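Local coordinates for protein ornithine cyclodeaminase (Methanococcus maripaludis S2, PDB 3C2Q) that converts L-ornithine to L-proline with release of ammonia, using NAD(+) as cofactor, at residues K121-I126 with G136-V141; A174-E179 with T185-N190. All blocks are in the same frame, centred on the assembly; numbering follows the deposited sequence.

Both contacts lie in the Rossmann-fold part of the chain and follow one another in series, neither nested nor crossed. Contact 1 comes first. Helix 112-133 runs into a short connection, and the chain returns as strand 138-142, so the contact closes a helix-to-strand loop at the parallel six-stranded sheet. The chain then passes through helices 145-148 and 152-160 and strand 166-170 before helix 171-183. Contact 2 closes a shorter loop, from that helix to the small hairpin of strands 185-186 and 189-190. The first contact is apolar and the second polar. Their centres are about 26 Å apart, and they do not touch.

Contact 1: K121-I126 with G136-V141; sequences KEMHEI and GGIAIV
Met123 and Ile126 meet Ile138 in a buried apolar helix-on-sheet contact. Helix 112-133 here lies against the start of strand 138-142, an inner strand of the parallel six-stranded sheet of the Rossmann fold. The helix comes just before the strand in sequence, and the two are joined by a short connection. Ile138 carries the strand side of the contact. Its CB bond points toward the helix, and CG1 lies anti to the carbonyl carbon (chi1 -61°). With chi2 near 180°, CD1 is carried out to Met123, where Ile138 CD1 sits 3.7 Å from Met123 CG and nearly as close to Met123 CB. It is thus the root of the selenomethionine side chain that touches Ile138. The two side chains cross at about a right angle. Beyond CG, the Met123 chain bends at chi3. This residue also packs on Ile278 of strand 276-280 and on Leu334 and Leu338 of helix 327-342, so it sits between the sheet and a second helix.

Ile126 works one helical turn further on. Its gamma methyl CG2, anti to the backbone N, rests 3.6 Å from Ile138 CG1. The same methyl, Ile126 CG2, lies 3.8 Å from Gly137 CA. Ile126 and Ile138 also cross nearly at right angles. Gly137 has positive phi, and at its backbone angles a CB would be jammed against the carbonyl O of Gly136, so the backbone itself calls for glycine. Beside these residues, Glu122 OE1 makes a salt bridge to Lys298 NZ. The direct contact is apolar, but one water joins the two backbones at its edge: it donates to Ile126 O at 3.0 Å and accepts from Gly137 N at 3.1 Å.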
# COMPACT_ATOMS: atom_id res chain seq x y z
N LYS B 121 11.34 -23.67 11.47
CA LYS B 121 12.38 -24.71 11.42
C LYS B 121 13.78 -24.08 11.58
O LYS B 121 14.62 -24.59 12.36
CB LYS B 121 12.33 -25.49 10.12
CG LYS B 121 13.40 -26.61 10.05
CD LYS B 121 12.94 -27.85 10.84
CE LYS B 121 14.09 -28.52 11.63
NZ LYS B 121 13.53 -29.30 12.80
N GLU B 122 14.03 -23.00 10.85
CA GLU B 122 15.30 -22.31 10.99
C GLU B 122 15.53 -21.72 12.39
O GLU B 122 16.65 -21.85 12.93
CB GLU B 122 15.47 -21.25 9.89
CG GLU B 122 16.93 -21.07 9.53
CD GLU B 122 17.16 -20.15 8.34
OE1 GLU B 122 16.18 -19.87 7.58
OE2 GLU B 122 18.33 -19.72 8.18
N MSE B 123 14.52 -21.11 12.99
CA MSE B 123 14.67 -20.58 14.35
C MSE B 123 14.97 -21.72 15.36
O MSE B 123 15.75 -21.55 16.29
CB MSE B 123 13.40 -19.86 14.79
CG MSE B 123 13.10 -18.56 14.01
SE MSE B 123 11.39 -17.85 14.63
CE MSE B 123 11.76 -17.40 16.49
N HIS B 124 14.33 -22.86 15.16
CA HIS B 124 14.55 -24.01 16.03
C HIS B 124 15.99 -24.51 15.91
O HIS B 124 16.67 -24.72 16.91
CB HIS B 124 13.55 -25.12 15.72
CG HIS B 124 13.62 -26.28 16.66
ND1 HIS B 124 12.89 -26.34 17.82
CD2 HIS B 124 14.36 -27.42 16.61
CE1 HIS B 124 13.16 -27.47 18.44
NE2 HIS B 124 14.04 -28.15 17.73
N GLU B 125 16.47 -24.65 14.68
CA GLU B 125 17.85 -25.04 14.42
C GLU B 125 18.83 -24.05 15.02
O GLU B 125 19.82 -24.45 15.65
CB GLU B 125 18.09 -25.13 12.91
CG GLU B 125 17.38 -26.28 12.24
CD GLU B 125 17.50 -26.22 10.71
OE1 GLU B 125 17.78 -25.13 10.14
OE2 GLU B 125 17.30 -27.27 10.06
N ILE B 126 18.58 -22.76 14.81
CA ILE B 126 19.45 -21.72 15.34
C ILE B 126 19.47 -21.69 16.88
O ILE B 126 20.54 -21.54 17.48
CB ILE B 126 19.12 -20.31 14.71
CG1 ILE B 126 19.59 -20.25 13.25
CG2 ILE B 126 19.71 -19.17 15.55
CD1 ILE B 126 18.92 -19.14 12.38
N GLY B 136 26.02 -16.75 18.21
CA GLY B 136 25.02 -16.66 17.12
C GLY B 136 23.65 -16.26 17.65
O GLY B 136 23.50 -15.24 18.31
N GLY B 137 22.64 -17.06 17.39
CA GLY B 137 21.35 -16.74 17.94
C GLY B 137 20.58 -15.73 17.08
O GLY B 137 20.95 -15.46 15.95
N ILE B 138 19.49 -15.24 17.63
CA ILE B 138 18.49 -14.49 16.85
C ILE B 138 18.28 -13.14 17.51
O ILE B 138 18.13 -13.07 18.73
CB ILE B 138 17.12 -15.24 16.81
CG1 ILE B 138 17.29 -16.60 16.13
CG2 ILE B 138 16.02 -14.33 16.11
CD1 ILE B 138 16.01 -17.50 16.11
N ALA B 139 18.26 -12.08 16.71
CA ALA B 139 17.80 -10.78 17.21
C ALA B 139 16.45 -10.42 16.57
O ALA B 139 16.21 -10.74 15.39
CB ALA B 139 18.84 -9.68 16.92
N ILE B 140 15.61 -9.75 17.35
CA ILE B 140 14.33 -9.21 16.87
C ILE B 140 14.43 -7.72 16.80
O ILE B 140 14.93 -7.06 17.74
CB ILE B 140 13.14 -9.56 17.83
CG1 ILE B 140 12.93 -11.07 17.97
CG2 ILE B 140 11.83 -8.83 17.43
CD1 ILE B 140 12.66 -11.84 16.65
N VAL B 141 13.94 -7.18 15.70
CA VAL B 141 13.83 -5.75 15.55
C VAL B 141 12.33 -5.50 15.47
O VAL B 141 11.66 -6.12 14.63
CB VAL B 141 14.57 -5.29 14.25
CG1 VAL B 141 14.43 -3.82 14.02
CG2 VAL B 141 16.07 -5.65 14.31
O HOH W 1 22.99 -20.02 16.70

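Contact 2: A174-E179 with T185-N190; sequences ATHDIE and TSLGVN
The carboxylate of Glu179 is gripped by four donors, two on each oxygen, three of them from segment 185-190. Glu179 OE1 takes Leu187 N at 3.0 Å, on its syn side and 19° out of the carboxylate plane. Glu179 OE2 takes Gly188 N through its syn lone pair, also at 3.0 Å. Thr185 OG1 donates to Glu179 OE2 from the anti side, 25° out of the carboxylate plane, a short bond of 2.6 Å. The fourth donor comes from the helix itself: His176 ND1 reaches Glu179 OE1 at 2.9 Å, with the oxygen in the imidazole plane. These bonds probably stabilise the carboxylate as an anion and hold it against rotation.

Glu179 can reach so far because CG stands anti to the backbone N (chi1 -171°) and the chain stays extended beyond it. Its target is a beta hairpin that follows helix 171-183, with a type I' turn from Ser186 to Val189. Leu187 and Gly188 are the two central residues of that turn, and both have positive phi. A glutamine here would probably set an amide NH2 against two of these donors, leaving them without their acceptor.

His176 also packs against the hairpin. His176 CE1 lies 3.6 Å from Leu187 CD2, and His176 CB meets Ser186 OG at 3.4 Å. That hydroxyl is hydrogen-bonded to His148 ND1. The His176 ring is stacked with His204 and edge-to-face with His148. The side chain of His176 comes within about 4 Å of that of Ala172, which probably binds NAD(+), as in relatives.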
# COMPACT_ATOMS: atom_id res chain seq x y z
N ALA B 174 8.40 -0.78 23.75
CA ALA B 174 8.54 -1.09 25.19
C ALA B 174 7.38 -0.55 26.00
O ALA B 174 6.85 -1.27 26.86
CB ALA B 174 9.87 -0.57 25.74
N THR B 175 6.98 0.69 25.74
CA THR B 175 5.95 1.30 26.58
C THR B 175 4.55 0.75 26.31
O THR B 175 3.76 0.66 27.24
CB THR B 175 5.94 2.86 26.55
OG1 THR B 175 5.65 3.33 25.21
CG2 THR B 175 7.30 3.41 27.03
N HIS B 176 4.25 0.39 25.05
CA HIS B 176 2.96 -0.31 24.79
C HIS B 176 2.92 -1.74 25.29
O HIS B 176 1.86 -2.19 25.73
CB HIS B 176 2.50 -0.20 23.32
CG HIS B 176 2.14 1.21 22.91
ND1 HIS B 176 1.10 1.91 23.49
CD2 HIS B 176 2.68 2.03 21.99
CE1 HIS B 176 1.01 3.11 22.93
NE2 HIS B 176 1.98 3.21 22.03
N ASP B 177 4.05 -2.44 25.20
CA ASP B 177 4.18 -3.76 25.84
C ASP B 177 3.83 -3.61 27.34
O ASP B 177 3.05 -4.39 27.91
CB ASP B 177 5.59 -4.32 25.66
CG ASP B 177 5.84 -5.60 26.50
OD1 ASP B 177 5.18 -6.66 26.28
OD2 ASP B 177 6.75 -5.55 27.36
N ILE B 178 4.39 -2.58 27.96
CA ILE B 178 4.20 -2.38 29.39
C ILE B 178 2.78 -1.92 29.71
O ILE B 178 2.18 -2.40 30.69
CB ILE B 178 5.31 -1.44 29.95
CG1 ILE B 178 6.62 -2.22 29.96
CG2 ILE B 178 4.90 -0.93 31.40
CD1 ILE B 178 7.91 -1.38 30.04
N GLU B 179 2.22 -1.04 28.88
CA GLU B 179 0.79 -0.72 28.94
C GLU B 179 -0.08 -1.96 28.95
O GLU B 179 -1.07 -2.03 29.72
CB GLU B 179 0.34 0.16 27.76
CG GLU B 179 -1.06 0.70 27.90
CD GLU B 179 -1.65 1.22 26.58
OE1 GLU B 179 -0.88 1.55 25.63
OE2 GLU B 179 -2.89 1.30 26.47
N THR B 185 -4.24 -3.18 27.77
CA THR B 185 -4.49 -2.41 26.53
C THR B 185 -3.21 -1.96 25.78
O THR B 185 -2.11 -1.94 26.34
CB THR B 185 -5.28 -1.10 26.81
OG1 THR B 185 -4.52 -0.27 27.70
CG2 THR B 185 -6.63 -1.38 27.44
N SER B 186 -3.38 -1.60 24.51
CA SER B 186 -2.36 -0.88 23.76
C SER B 186 -3.11 0.22 23.05
O SER B 186 -4.10 -0.06 22.36
CB SER B 186 -1.67 -1.79 22.75
OG SER B 186 -0.54 -1.13 22.16
N LEU B 187 -2.70 1.46 23.29
CA LEU B 187 -3.45 2.60 22.81
C LEU B 187 -4.87 2.62 23.41
O LEU B 187 -5.82 3.15 22.78
CB LEU B 187 -3.52 2.54 21.26
CG LEU B 187 -2.23 2.75 20.47
CD1 LEU B 187 -2.51 2.59 18.95
CD2 LEU B 187 -1.69 4.12 20.79
N GLY B 188 -5.05 2.01 24.58
CA GLY B 188 -6.37 2.01 25.21
C GLY B 188 -7.32 0.99 24.65
O GLY B 188 -8.48 0.98 25.01
N VAL B 189 -6.84 0.12 23.75
CA VAL B 189 -7.66 -0.92 23.16
C VAL B 189 -7.32 -2.24 23.83
O VAL B 189 -6.17 -2.62 23.90
CB VAL B 189 -7.48 -1.03 21.59
CG1 VAL B 189 -8.31 -2.19 21.05
CG2 VAL B 189 -7.91 0.29 20.91
N ASN B 190 -8.34 -2.96 24.32
CA ASN B 190 -8.09 -4.18 25.07
C ASN B 190 -7.57 -5.27 24.12
O ASN B 190 -8.22 -5.53 23.12
CB ASN B 190 -9.40 -4.64 25.73
CG ASN B 190 -9.23 -5.90 26.53
OD1 ASN B 190 -9.27 -6.98 26.00
ND2 ASN B 190 -9.03 -5.75 27.86